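Aldose 1-epimerase (Escherichia coli, PDB 3NRE) probably interconverts the alpha and beta anomers of an aldose sugar, acting as an aldose 1-epimerase (mutarotase). Local coordinates at residues L14-Q19 with Q119-T124; Y82-G87 with G147-F152; Q93-S96 with L102-V105; L104-R109 with Y115-A120. All coordinates share one frame; numbering follows the deposited sequence.

Contact 1: L14-Q19 with Q119-T124; sequences LDVSDQ and QAFHLT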
loop_
_atom_site.group_PDB
_atom_site.type_symbol
_atom_site.label_atom_id
_atom_site.label_comp_id
_atom_site.label_asym_id
_atom_site.label_seq_id
_atom_site.Cartn_x
_atom_site.Cartn_y
_atom_site.Cartn_z
ATOM N N LEU A 14 16.978 -2.105 -6.249
ATOM C CA LEU A 14 15.585 -2.503 -6.132
ATOM C C LEU A 14 15.338 -3.775 -6.947
ATOM O O LEU A 14 15.728 -3.865 -8.096
ATOM C CB LEU A 14 14.688 -1.379 -6.691
ATOM C CG LEU A 14 13.169 -1.497 -6.559
ATOM C CD1 LEU A 14 12.759 -1.160 -5.146
ATOM C CD2 LEU A 14 12.386 -0.645 -7.612
ATOM N N ASP A 15 14.644 -4.730 -6.364
ATOM C CA ASP A 15 14.167 -5.918 -7.092
ATOM C C ASP A 15 12.633 -5.874 -7.163
ATOM O O ASP A 15 11.979 -5.575 -6.161
ATOM C CB ASP A 15 14.567 -7.194 -6.342
ATOM C CG ASP A 15 16.024 -7.588 -6.543
ATOM O OD1 ASP A 15 16.780 -6.906 -7.300
ATOM O OD2 ASP A 15 16.427 -8.655 -5.982
ATOM N N VAL A 16 12.072 -6.195 -8.337
ATOM C CA VAL A 16 10.625 -6.162 -8.573
ATOM C C VAL A 16 10.217 -7.434 -9.278
ATOM O O VAL A 16 10.920 -7.877 -10.174
ATOM C CB VAL A 16 10.186 -4.975 -9.470
ATOM C CG1 VAL A 16 8.675 -4.980 -9.725
ATOM C CG2 VAL A 16 10.647 -3.634 -8.880
ATOM N N SER A 17 9.090 -8.020 -8.874
ATOM C CA SER A 17 8.585 -9.226 -9.493
ATOM C C SER A 17 7.354 -8.954 -10.319
ATOM O O SER A 17 6.514 -8.143 -9.910
ATOM C CB SER A 17 8.203 -10.245 -8.393
ATOM O OG SER A 17 7.543 -11.360 -8.931
ATOM N N ASP A 18 7.214 -9.701 -11.413
ATOM C CA ASP A 18 5.962 -9.661 -12.195
ATOM C C ASP A 18 4.793 -10.350 -11.486
ATOM O O ASP A 18 3.667 -10.259 -11.956
ATOM C CB ASP A 18 6.111 -10.215 -13.607
ATOM C CG ASP A 18 6.591 -11.691 -13.667
ATOM O OD1 ASP A 18 6.791 -12.352 -12.627
ATOM O OD2 ASP A 18 6.804 -12.155 -14.830
ATOM N N GLN A 19 5.052 -11.093 -10.409
ATOM C CA GLN A 19 3.993 -11.746 -9.640
ATOM C C GLN A 19 3.434 -10.691 -8.691
ATOM O O GLN A 19 4.052 -10.353 -7.658
ATOM C CB GLN A 19 4.522 -12.930 -8.833
ATOM C CG GLN A 19 5.196 -13.948 -9.677
ATOM C CD GLN A 19 4.311 -14.567 -10.738
ATOM O OE1 GLN A 19 3.369 -15.292 -10.410
ATOM N NE2 GLN A 19 4.624 -14.323 -12.021
ATOM N N GLN A 119 2.388 0.268 -13.542
ATOM C CA GLN A 119 3.174 0.608 -12.373
ATOM C C GLN A 119 4.601 0.869 -12.849
ATOM O O GLN A 119 5.231 -0.066 -13.359
ATOM C CB GLN A 119 3.161 -0.518 -11.343
ATOM C CG GLN A 119 3.613 -0.035 -9.980
ATOM C CD GLN A 119 3.556 -1.088 -8.905
ATOM O OE1 GLN A 119 3.713 -0.768 -7.721
ATOM N NE2 GLN A 119 3.393 -2.344 -9.295
ATOM N N ALA A 120 5.069 2.116 -12.666
ATOM C CA ALA A 120 6.418 2.568 -13.003
ATOM C C ALA A 120 7.266 2.774 -11.757
ATOM O O ALA A 120 6.827 3.319 -10.749
ATOM C CB ALA A 120 6.369 3.875 -13.805
ATOM N N PHE A 121 8.517 2.337 -11.849
ATOM C CA PHE A 121 9.484 2.448 -10.766
ATOM C C PHE A 121 10.673 3.242 -11.301
ATOM O O PHE A 121 11.119 2.971 -12.403
ATOM C CB PHE A 121 9.975 1.037 -10.381
ATOM C CG PHE A 121 8.887 0.104 -9.896
ATOM C CD1 PHE A 121 8.115 -0.607 -10.788
ATOM C CD2 PHE A 121 8.679 -0.086 -8.536
ATOM C CE1 PHE A 121 7.105 -1.464 -10.353
ATOM C CE2 PHE A 121 7.696 -0.948 -8.085
ATOM C CZ PHE A 121 6.935 -1.657 -9.002
ATOM N N HIS A 122 11.221 4.140 -10.489
ATOM C CA HIS A 122 12.411 4.900 -10.846
ATOM C C HIS A 122 13.343 5.080 -9.653
ATOM O O HIS A 122 12.885 5.347 -8.544
ATOM C CB HIS A 122 11.974 6.229 -11.417
ATOM C CG HIS A 122 13.082 7.039 -12.001
ATOM N ND1 HIS A 122 13.455 8.263 -11.490
ATOM C CD2 HIS A 122 13.909 6.800 -13.051
ATOM C CE1 HIS A 122 14.460 8.747 -12.203
ATOM N NE2 HIS A 122 14.749 7.880 -13.158
ATOM N N LEU A 123 14.655 4.929 -9.884
ATOM C CA LEU A 123 15.662 5.106 -8.835
ATOM C C LEU A 123 16.549 6.256 -9.195
ATOM O O LEU A 123 16.982 6.356 -10.342
ATOM C CB LEU A 123 16.568 3.881 -8.707
ATOM C CG LEU A 123 16.132 2.732 -7.845
ATOM C CD1 LEU A 123 17.282 1.726 -7.752
ATOM C CD2 LEU A 123 15.713 3.214 -6.442
ATOM N N THR A 124 16.808 7.127 -8.223
ATOM C CA THR A 124 17.937 8.049 -8.308
ATOM C C THR A 124 18.912 7.637 -7.213
ATOM O O THR A 124 18.775 6.556 -6.660
ATOM C CB THR A 124 17.506 9.495 -8.125
ATOM O OG1 THR A 124 17.017 9.661 -6.787
ATOM C CG2 THR A 124 16.450 9.879 -9.164
#

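Contact 2: Y82-G87 with G147-F152; sequences YLHGDG and GWHPYF. With PEG (di(hydroxyethyl)ether), chain I.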
loop_
_atom_site.group_PDB
_atom_site.type_symbol
_atom_site.label_atom_id
_atom_site.label_comp_id
_atom_site.label_asym_id
_atom_site.label_seq_id
_atom_site.Cartn_x
_atom_site.Cartn_y
_atom_site.Cartn_z
ATOM N N TYR A 82 -13.242 -9.523 0.159
ATOM C CA TYR A 82 -12.416 -9.089 -0.962
ATOM C C TYR A 82 -11.482 -8.015 -0.438
ATOM O O TYR A 82 -11.921 -7.079 0.257
ATOM C CB TYR A 82 -13.307 -8.562 -2.063
ATOM C CG TYR A 82 -12.574 -8.021 -3.273
ATOM C CD1 TYR A 82 -12.173 -6.704 -3.321
ATOM C CD2 TYR A 82 -12.358 -8.804 -4.380
ATOM C CE1 TYR A 82 -11.520 -6.196 -4.452
ATOM C CE2 TYR A 82 -11.709 -8.282 -5.515
ATOM C CZ TYR A 82 -11.328 -6.990 -5.531
ATOM O OH TYR A 82 -10.737 -6.439 -6.679
ATOM N N LEU A 83 -10.187 -8.169 -0.729
ATOM C CA LEU A 83 -9.138 -7.362 -0.115
ATOM C C LEU A 83 -8.160 -6.786 -1.152
ATOM O O LEU A 83 -7.632 -7.531 -1.946
ATOM C CB LEU A 83 -8.419 -8.289 0.886
ATOM C CG LEU A 83 -7.248 -7.781 1.602
ATOM C CD1 LEU A 83 -7.599 -6.538 2.511
ATOM C CD2 LEU A 83 -6.534 -8.858 2.484
ATOM N N HIS A 84 -7.928 -5.459 -1.108
ATOM C CA HIS A 84 -6.791 -4.792 -1.801
ATOM C C HIS A 84 -6.823 -4.913 -3.308
ATOM O O HIS A 84 -5.784 -4.711 -3.946
ATOM C CB HIS A 84 -5.465 -5.375 -1.304
ATOM C CG HIS A 84 -5.155 -5.046 0.114
ATOM N ND1 HIS A 84 -5.519 -3.853 0.700
ATOM C CD2 HIS A 84 -4.463 -5.733 1.050
ATOM C CE1 HIS A 84 -5.083 -3.834 1.940
ATOM N NE2 HIS A 84 -4.438 -4.964 2.186
ATOM N N GLY A 85 -7.998 -5.171 -3.886
ATOM C CA GLY A 85 -8.074 -5.225 -5.338
ATOM C C GLY A 85 -7.511 -6.508 -5.932
ATOM O O GLY A 85 -7.410 -7.526 -5.260
ATOM N N ASP A 86 -7.140 -6.447 -7.226
ATOM C CA ASP A 86 -6.640 -7.630 -7.937
ATOM C C ASP A 86 -5.175 -7.552 -8.331
ATOM O O ASP A 86 -4.596 -8.560 -8.670
ATOM C CB ASP A 86 -7.451 -7.889 -9.201
ATOM C CG ASP A 86 -8.917 -7.525 -9.026
ATOM O OD1 ASP A 86 -9.660 -8.272 -8.293
ATOM O OD2 ASP A 86 -9.292 -6.459 -9.611
ATOM N N GLY A 87 -4.623 -6.361 -8.385
ATOM C CA GLY A 87 -3.266 -6.207 -8.876
ATOM C C GLY A 87 -2.242 -7.065 -8.161
ATOM O O GLY A 87 -1.415 -7.758 -8.789
ATOM N N GLY A 147 -2.955 2.765 -4.049
ATOM C CA GLY A 147 -2.138 2.817 -2.869
ATOM C C GLY A 147 -1.118 1.743 -2.917
ATOM O O GLY A 147 -0.986 1.073 -3.918
ATOM N N TRP A 148 -0.376 1.662 -1.830
ATOM C CA TRP A 148 0.634 0.639 -1.674
ATOM C C TRP A 148 0.671 0.152 -0.263
ATOM O O TRP A 148 0.203 0.811 0.681
ATOM C CB TRP A 148 2.030 1.188 -2.033
ATOM C CG TRP A 148 2.270 1.482 -3.465
ATOM C CD1 TRP A 148 2.807 0.651 -4.437
ATOM C CD2 TRP A 148 1.985 2.729 -4.114
ATOM N NE1 TRP A 148 2.853 1.337 -5.662
ATOM C CE2 TRP A 148 2.363 2.598 -5.481
ATOM C CE3 TRP A 148 1.415 3.941 -3.684
ATOM C CZ2 TRP A 148 2.210 3.640 -6.396
ATOM C CZ3 TRP A 148 1.238 4.960 -4.589
ATOM C CH2 TRP A 148 1.660 4.809 -5.937
ATOM N N HIS A 149 1.295 -1.026 -0.143
ATOM C CA HIS A 149 1.392 -1.745 1.104
ATOM C C HIS A 149 2.829 -2.146 1.381
ATOM O O HIS A 149 3.197 -3.320 1.233
ATOM C CB HIS A 149 0.423 -2.922 1.034
ATOM C CG HIS A 149 0.186 -3.621 2.324
ATOM N ND1 HIS A 149 1.160 -4.363 2.950
ATOM C CD2 HIS A 149 -0.943 -3.802 3.051
ATOM C CE1 HIS A 149 0.653 -4.948 4.027
ATOM N NE2 HIS A 149 -0.628 -4.638 4.096
ATOM N N PRO A 150 3.678 -1.171 1.745
ATOM C CA PRO A 150 5.073 -1.508 2.024
ATOM C C PRO A 150 5.279 -2.090 3.407
ATOM O O PRO A 150 4.621 -1.670 4.380
ATOM C CB PRO A 150 5.797 -0.165 1.842
ATOM C CG PRO A 150 4.772 0.844 2.123
ATOM C CD PRO A 150 3.463 0.288 1.757
ATOM N N TYR A 151 6.231 -3.008 3.484
ATOM C CA TYR A 151 6.668 -3.618 4.699
ATOM C C TYR A 151 8.043 -3.071 5.064
ATOM O O TYR A 151 9.013 -3.248 4.305
ATOM C CB TYR A 151 6.817 -5.120 4.519
ATOM C CG TYR A 151 5.519 -5.888 4.273
ATOM C CD1 TYR A 151 4.964 -5.966 2.988
ATOM C CD2 TYR A 151 4.892 -6.569 5.297
ATOM C CE1 TYR A 151 3.780 -6.703 2.766
ATOM C CE2 TYR A 151 3.738 -7.316 5.054
ATOM C CZ TYR A 151 3.196 -7.343 3.819
ATOM O OH TYR A 151 2.048 -8.088 3.578
ATOM N N PHE A 152 8.141 -2.412 6.219
ATOM C CA PHE A 152 9.410 -1.844 6.683
ATOM C C PHE A 152 10.015 -2.680 7.807
ATOM O O PHE A 152 9.299 -3.242 8.615
ATOM C CB PHE A 152 9.167 -0.459 7.256
ATOM C CG PHE A 152 8.688 0.536 6.250
ATOM C CD1 PHE A 152 9.601 1.204 5.451
ATOM C CD2 PHE A 152 7.353 0.763 6.068
ATOM C CE1 PHE A 152 9.183 2.103 4.482
ATOM C CE2 PHE A 152 6.919 1.700 5.118
ATOM C CZ PHE A 152 7.839 2.385 4.339
HETATM C C1 PEG I . -2.684 -7.258 4.126
HETATM O O1 PEG I . -3.055 -5.915 4.621
HETATM C C2 PEG I . -2.303 -8.305 5.212
HETATM O O2 PEG I . -1.317 -7.863 6.186
HETATM C C3 PEG I . 0.091 -7.978 5.843
HETATM C C4 PEG I . 0.599 -9.402 5.541
HETATM O O4 PEG I . 1.610 -9.910 6.427
#

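Contact 3: Q93-S96 with L102-V105; sequences QCVS and LCLV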
loop_
_atom_site.group_PDB
_atom_site.type_symbol
_atom_site.label_atom_id
_atom_site.label_comp_id
_atom_site.label_asym_id
_atom_site.label_seq_id
_atom_site.Cartn_x
_atom_site.Cartn_y
_atom_site.Cartn_z
ATOM N N GLN A 93 3.030 -7.753 -16.880
ATOM C CA GLN A 93 3.932 -7.837 -18.016
ATOM C C GLN A 93 4.857 -6.646 -17.999
ATOM O O GLN A 93 4.437 -5.515 -17.794
ATOM C CB GLN A 93 3.124 -7.856 -19.305
ATOM C CG GLN A 93 2.454 -9.215 -19.610
ATOM C CD GLN A 93 1.198 -9.513 -18.783
ATOM O OE1 GLN A 93 1.114 -10.589 -18.141
ATOM N NE2 GLN A 93 0.202 -8.577 -18.787
ATOM N N CYS A 94 6.121 -6.879 -18.321
ATOM C CA CYS A 94 7.088 -5.792 -18.401
ATOM C C CYS A 94 7.015 -5.127 -19.792
ATOM O O CYS A 94 7.083 -5.829 -20.784
ATOM C CB CYS A 94 8.507 -6.344 -18.092
ATOM S SG CYS A 94 9.795 -5.145 -18.291
ATOM N N VAL A 95 6.871 -3.802 -19.813
ATOM C CA VAL A 95 6.921 -2.990 -21.061
ATOM C C VAL A 95 8.207 -2.151 -21.189
ATOM O O VAL A 95 8.530 -1.626 -22.273
ATOM C CB VAL A 95 5.649 -2.118 -21.226
ATOM C CG1 VAL A 95 4.451 -3.033 -21.442
ATOM C CG2 VAL A 95 5.448 -1.223 -20.022
ATOM N N SER A 96 8.966 -1.978 -20.112
ATOM C CA SER A 96 10.264 -1.304 -20.176
ATOM C C SER A 96 11.114 -1.660 -18.986
ATOM O O SER A 96 10.590 -1.797 -17.888
ATOM C CB SER A 96 10.158 0.246 -20.208
ATOM O OG SER A 96 9.873 0.838 -18.917
ATOM N N LEU A 102 11.744 0.833 -14.524
ATOM C CA LEU A 102 10.962 -0.332 -14.874
ATOM C C LEU A 102 9.499 0.101 -14.977
ATOM O O LEU A 102 9.035 0.935 -14.195
ATOM C CB LEU A 102 11.093 -1.406 -13.756
ATOM C CG LEU A 102 10.310 -2.704 -13.980
ATOM C CD1 LEU A 102 10.965 -3.582 -15.039
ATOM C CD2 LEU A 102 10.194 -3.471 -12.675
ATOM N N CYS A 103 8.790 -0.466 -15.945
ATOM C CA CYS A 103 7.353 -0.327 -16.072
ATOM C C CYS A 103 6.692 -1.684 -16.359
ATOM O O CYS A 103 7.103 -2.439 -17.244
ATOM C CB CYS A 103 7.014 0.671 -17.185
ATOM S SG CYS A 103 5.231 1.010 -17.221
ATOM N N LEU A 104 5.697 -2.011 -15.530
ATOM C CA LEU A 104 4.891 -3.193 -15.650
ATOM C C LEU A 104 3.419 -2.792 -15.870
ATOM O O LEU A 104 2.964 -1.752 -15.385
ATOM C CB LEU A 104 4.916 -3.983 -14.351
ATOM C CG LEU A 104 6.267 -4.345 -13.758
ATOM C CD1 LEU A 104 6.114 -5.060 -12.396
ATOM C CD2 LEU A 104 7.062 -5.214 -14.729
ATOM N N VAL A 105 2.687 -3.655 -16.552
ATOM C CA VAL A 105 1.254 -3.453 -16.795
ATOM C C VAL A 105 0.453 -4.717 -16.438
ATOM O O VAL A 105 0.938 -5.849 -16.537
ATOM C CB VAL A 105 0.984 -2.988 -18.209
ATOM C CG1 VAL A 105 1.755 -1.701 -18.526
ATOM C CG2 VAL A 105 1.356 -4.053 -19.212
#

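Contact 4: L104-R109 with Y115-A120; sequences LVYEHR and YRVSQA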
loop_
_atom_site.group_PDB
_atom_site.type_symbol
_atom_site.label_atom_id
_atom_site.label_comp_id
_atom_site.label_asym_id
_atom_site.label_seq_id
_atom_site.Cartn_x
_atom_site.Cartn_y
_atom_site.Cartn_z
ATOM N N LEU A 104 5.697 -2.011 -15.530
ATOM C CA LEU A 104 4.891 -3.193 -15.650
ATOM C C LEU A 104 3.419 -2.792 -15.870
ATOM O O LEU A 104 2.964 -1.752 -15.385
ATOM C CB LEU A 104 4.916 -3.983 -14.351
ATOM C CG LEU A 104 6.267 -4.345 -13.758
ATOM C CD1 LEU A 104 6.114 -5.060 -12.396
ATOM C CD2 LEU A 104 7.062 -5.214 -14.729
ATOM N N VAL A 105 2.687 -3.655 -16.552
ATOM C CA VAL A 105 1.254 -3.453 -16.795
ATOM C C VAL A 105 0.453 -4.717 -16.438
ATOM O O VAL A 105 0.938 -5.849 -16.537
ATOM C CB VAL A 105 0.984 -2.988 -18.209
ATOM C CG1 VAL A 105 1.755 -1.701 -18.526
ATOM C CG2 VAL A 105 1.356 -4.053 -19.212
ATOM N N TYR A 106 -0.776 -4.515 -15.988
ATOM C CA TYR A 106 -1.700 -5.595 -15.694
ATOM C C TYR A 106 -3.074 -5.191 -16.234
ATOM O O TYR A 106 -3.453 -4.041 -16.074
ATOM C CB TYR A 106 -1.768 -5.820 -14.182
ATOM C CG TYR A 106 -2.803 -6.818 -13.731
ATOM C CD1 TYR A 106 -2.734 -8.156 -14.098
ATOM C CD2 TYR A 106 -3.894 -6.433 -12.971
ATOM C CE1 TYR A 106 -3.722 -9.098 -13.692
ATOM C CE2 TYR A 106 -4.873 -7.353 -12.567
ATOM C CZ TYR A 106 -4.798 -8.683 -12.937
ATOM O OH TYR A 106 -5.766 -9.556 -12.552
ATOM N N GLU A 107 -3.747 -6.134 -16.885
ATOM C CA GLU A 107 -5.122 -5.975 -17.395
ATOM C C GLU A 107 -6.043 -6.946 -16.673
ATOM O O GLU A 107 -5.728 -8.142 -16.549
ATOM C CB GLU A 107 -5.187 -6.284 -18.895
ATOM C CG GLU A 107 -4.288 -5.445 -19.777
ATOM C CD GLU A 107 -4.499 -5.731 -21.259
ATOM O OE1 GLU A 107 -3.846 -5.082 -22.086
ATOM O OE2 GLU A 107 -5.344 -6.585 -21.596
ATOM N N HIS A 108 -7.170 -6.437 -16.174
ATOM C CA HIS A 108 -8.166 -7.231 -15.444
ATOM C C HIS A 108 -9.501 -7.173 -16.154
ATOM O O HIS A 108 -9.963 -6.084 -16.451
ATOM C CB HIS A 108 -8.327 -6.710 -14.031
ATOM C CG HIS A 108 -9.015 -7.682 -13.129
ATOM N ND1 HIS A 108 -8.357 -8.762 -12.578
ATOM C CD2 HIS A 108 -10.302 -7.775 -12.724
ATOM C CE1 HIS A 108 -9.203 -9.458 -11.832
ATOM N NE2 HIS A 108 -10.401 -8.895 -11.928
ATOM N N ARG A 109 -10.073 -8.336 -16.455
ATOM C CA ARG A 109 -11.340 -8.451 -17.192
ATOM C C ARG A 109 -12.246 -9.533 -16.571
ATOM O O ARG A 109 -12.856 -10.343 -17.268
ATOM C CB ARG A 109 -11.128 -8.666 -18.717
ATOM C CG ARG A 109 -9.739 -9.090 -19.150
ATOM N N TYR A 115 -10.204 -3.140 -15.940
ATOM C CA TYR A 115 -9.267 -2.029 -16.024
ATOM C C TYR A 115 -7.903 -2.502 -16.510
ATOM O O TYR A 115 -7.635 -3.719 -16.605
ATOM C CB TYR A 115 -9.091 -1.315 -14.665
ATOM C CG TYR A 115 -8.655 -2.286 -13.598
ATOM C CD1 TYR A 115 -7.301 -2.578 -13.422
ATOM C CD2 TYR A 115 -9.586 -2.977 -12.815
ATOM C CE1 TYR A 115 -6.894 -3.486 -12.476
ATOM C CE2 TYR A 115 -9.188 -3.887 -11.887
ATOM C CZ TYR A 115 -7.845 -4.132 -11.711
ATOM O OH TYR A 115 -7.381 -5.068 -10.817
ATOM N N ARG A 116 -7.100 -1.510 -16.902
ATOM C CA ARG A 116 -5.670 -1.680 -17.178
ATOM C C ARG A 116 -4.910 -0.787 -16.198
ATOM O O ARG A 116 -5.307 0.341 -15.923
ATOM C CB ARG A 116 -5.363 -1.293 -18.630
ATOM C CG ARG A 116 -3.908 -1.307 -19.076
ATOM C CD ARG A 116 -3.791 -0.881 -20.581
ATOM N NE ARG A 116 -2.400 -0.837 -21.053
ATOM C CZ ARG A 116 -1.794 -1.760 -21.811
ATOM N NH1 ARG A 116 -2.429 -2.858 -22.213
ATOM N NH2 ARG A 116 -0.531 -1.574 -22.202
ATOM N N VAL A 117 -3.826 -1.300 -15.641
ATOM C CA VAL A 117 -3.013 -0.489 -14.743
ATOM C C VAL A 117 -1.559 -0.616 -15.137
ATOM O O VAL A 117 -1.149 -1.706 -15.489
ATOM C CB VAL A 117 -3.262 -0.843 -13.275
ATOM C CG1 VAL A 117 -3.127 -2.393 -13.009
ATOM C CG2 VAL A 117 -2.347 -0.055 -12.319
ATOM N N SER A 118 -0.818 0.493 -15.043
ATOM C CA SER A 118 0.605 0.520 -15.166
ATOM C C SER A 118 1.231 0.878 -13.821
ATOM O O SER A 118 0.703 1.659 -13.037
ATOM C CB SER A 118 1.056 1.477 -16.294
ATOM O OG SER A 118 0.771 2.804 -15.937
ATOM N N GLN A 119 2.388 0.268 -13.542
ATOM C CA GLN A 119 3.174 0.608 -12.373
ATOM C C GLN A 119 4.601 0.869 -12.849
ATOM O O GLN A 119 5.231 -0.066 -13.359
ATOM C CB GLN A 119 3.161 -0.518 -11.343
ATOM C CG GLN A 119 3.613 -0.035 -9.980
ATOM C CD GLN A 119 3.556 -1.088 -8.905
ATOM O OE1 GLN A 119 3.713 -0.768 -7.721
ATOM N NE2 GLN A 119 3.393 -2.344 -9.295
ATOM N N ALA A 120 5.069 2.116 -12.666
ATOM C CA ALA A 120 6.418 2.568 -13.003
ATOM C C ALA A 120 7.266 2.774 -11.757
ATOM O O ALA A 120 6.827 3.319 -10.749
ATOM C CB ALA A 120 6.369 3.875 -13.805
#

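Contact 1: L14-Q19 with Q119-T124
Just past the place where Val-16 rests on the ring of Phe-121, the carboxylate oxygen Asp-18 OD1 is gripped by two N-H groups, one from the backbone of Thr-3 and the other from the amide nitrogen Gln-19 NE2, 3.0 Å away. The amide group comes at Asp-18 from above the carboxylate plane, while the oxygen lies close to the plane of the amide. Beside this pair, Gln-19 N donates to Ser-17 OG over 2.9 Å, an ST turn at the close of strand 12-17. No hydrogen bond crosses to 119-124. The two strand segments run nearly antiparallel, 168° between directions, but their axes pass 9.6 Å apart, a spacing for packed sheets and not for backbone pairing.

Hydrocarbon fills the interval. Val-16 and Phe-121 reach toward each other from opposite directions: Val-16 CG2 stands almost directly over the middle of one ring face, a CH-pi contact with 4.0 Å to the centroid. The other methyl, Val-16 CG1, held anti to the backbone N (chi1 179°), meets Phe-121 CZ at 3.8 Å. Leu-14 crosses the Phe-121 side chain at about a right angle, its CD2 reaching Phe-121 CD2 at 3.9 Å, and Leu-14 CB also touches Leu-123 CD1. Leu-102 and Leu-104 from strand 101-109 and Val-130 from strand 127-136 enlarge this apolar cluster. Cohesion between the N-terminal sheet and the nine-stranded sheet therefore rests here on buried, non-directional packing, while the carboxylate of Asp-18 is held by Thr-3 and Gln-19, away from the apolar contact.

Contact 2: Y82-G87 with G147-F152
The backbones carrying His-84 and His-149 keep well apart, the closest CA atoms being those of His-84 and Gly-147 at 9.0 Å, and His-84 itself sits at positive phi in the loop before strand 93-97. What closes the interval is a pair of imidazoles. His-84 NE2 lies 3.8 Å from His-149 CD2, and the ring planes are inclined at 69°, an oblique meeting that is neither a stack nor edge-to-face.

Both NE2 atoms converge on one hydroxyl, O1 of a bound di(hydroxyethyl)ether probably taken from the crystallisation liquor. His-84 NE2 bonds to PEG O1 at 3.0 Å in an almost straight line. The bond from His-149 NE2 to PEG O1 is shorter, 2.8 Å, but clearly bent (131°). In each case the oxygen sits at the edge of the ring, near its plane.

A second shell sets the imidazoles in place. Asn-56 N is hydrogen-bonded to His-84 ND1, which restricts rotation of the ring, while Leu-83 CD1 covers one face of it from 3.5 Å above the plane. His-149, its CG turned away from the backbone N (chi1 -168°), stacks with Phe-49. Farther along the loop Tyr-82 OH donates to Asp-86 OD1 at 2.7 Å, closing a side-chain link across the loop between Tyr-82 and Asp-86.

Two histidines aimed at one hydroxyl are consistent with the sugar-binding site of galactose mutarotases, where a histidine pair lines the active site; the bound hydroxyl may mark a position that an oxygen of the sugar could take.

Contact 3: Q93-S96 with L102-V105
Gln-93 and Val-105 meet as an antiparallel hydrogen-bonded pair, and the backbone bonds are the first kind of interaction to consider. Gln-93 N donates to Val-105 O, and Val-105 N returns the bond to Gln-93 O, at 2.8 Å. Cys-94 and Leu-104 follow as a non-hydrogen-bonded pair. The regular pattern then breaks, because Val-95 and Ser-96 both face Cys-103. Val-95 N reaches Cys-103 O at 2.9 Å, whereas Ser-96 N makes only a weak bond to the same oxygen at 3.5 Å. Normal pairing resumes where Cys-103 N donates to Ser-96 O at 3.0 Å. The extra residue is taken up by Val-95, whose psi of -15° has left the extended range.

CA-H...O contacts form a second group, with Leu-104 CA against Gln-93 O and Leu-102 CA against Ser-96 O supplementing the conventional bonds.

Apolar side-chain contacts make the third, and they divide between the two faces. On one, Cys-94 SG, placed anti to the backbone N (chi1 175°), comes up to Leu-102 CD1 at 3.8 Å, while Cys-94 CB touches Leu-104 CD2; Tyr-5 of strand 4-9 packs on all three of these residues. Toward the other face, the two methyls of Val-95 part company. Val-95 CG2 lies against Cys-103 SG at 3.6 Å, and Val-95 CG1 meets Val-105 CG2 at 3.9 Å, the two valine side chains crossing at about a right angle. The whole is a classic beta bulge, set in a hairpin whose first strand, 93-97, forms the border of the nine-stranded sheet.

Contact 4: L104-R109 with Y115-A120
Continuous antiparallel pairing joins 104-109 to 115-120, neighbouring strands of a hairpin in the nine-stranded sheet, with Leu-104 facing Gln-119 at one end and His-108 facing Tyr-115 at the other. Three hydrogen-bonded pairs supply six backbone bonds, among them Val-117 N to Tyr-106 O and His-108 N to Tyr-115 O, each 2.8 Å.

Tyr-106, His-108 and Tyr-115 form an aromatic group on one face. His-108 CB lies over one face of the Tyr-115 ring, a CH-pi contact 3.8 Å from the centroid, while the imidazole is nearly parallel to that ring but slid off it. Tyr-115 OH, in turn, comes to the edge of the Tyr-106 ring in its plane and hydrogen-bonds to Asp-86 OD2. Along one strand Tyr-106 OH and His-108 ND1 share a hydrogen bond of 2.7 Å. Tyr-106 CB also packs on Val-117 CG1 at 3.9 Å.

On the other, exposed face, Glu-107 OE1 and Arg-116 NH1 form a salt bridge between side chains lying side by side; both side chains have a second conformer, so the bridge is doubtful as a permanent link. This is a classical antiparallel beta hairpin within the beta-sandwich fold of the mutarotase family.

Overall arrangement
Contacts 1, 3 and 4 gather at one end of the nine-stranded sheet, whose order there is 93-97, 101-109, 114-123. Contact 3 pairs the first two strands and contact 4 the next two, sharing Leu-104 and Val-105, with centres about 9 Å apart. Contact 1 packs strand 12-17 of a separate sheet over 114-123 and shares Gln-119 with contact 4. Along the chain, contacts 3 and 4 both fall inside the loop closed by contact 2, whereas contacts 1 and 2 interleave. The centre of contact 2 lies about 5 Å from that of the chain and about 14 Å from that of contact 4, to which Asp-86 and Trp-148 connect it, so the probable sugar pocket is tied directly to the hairpin framework.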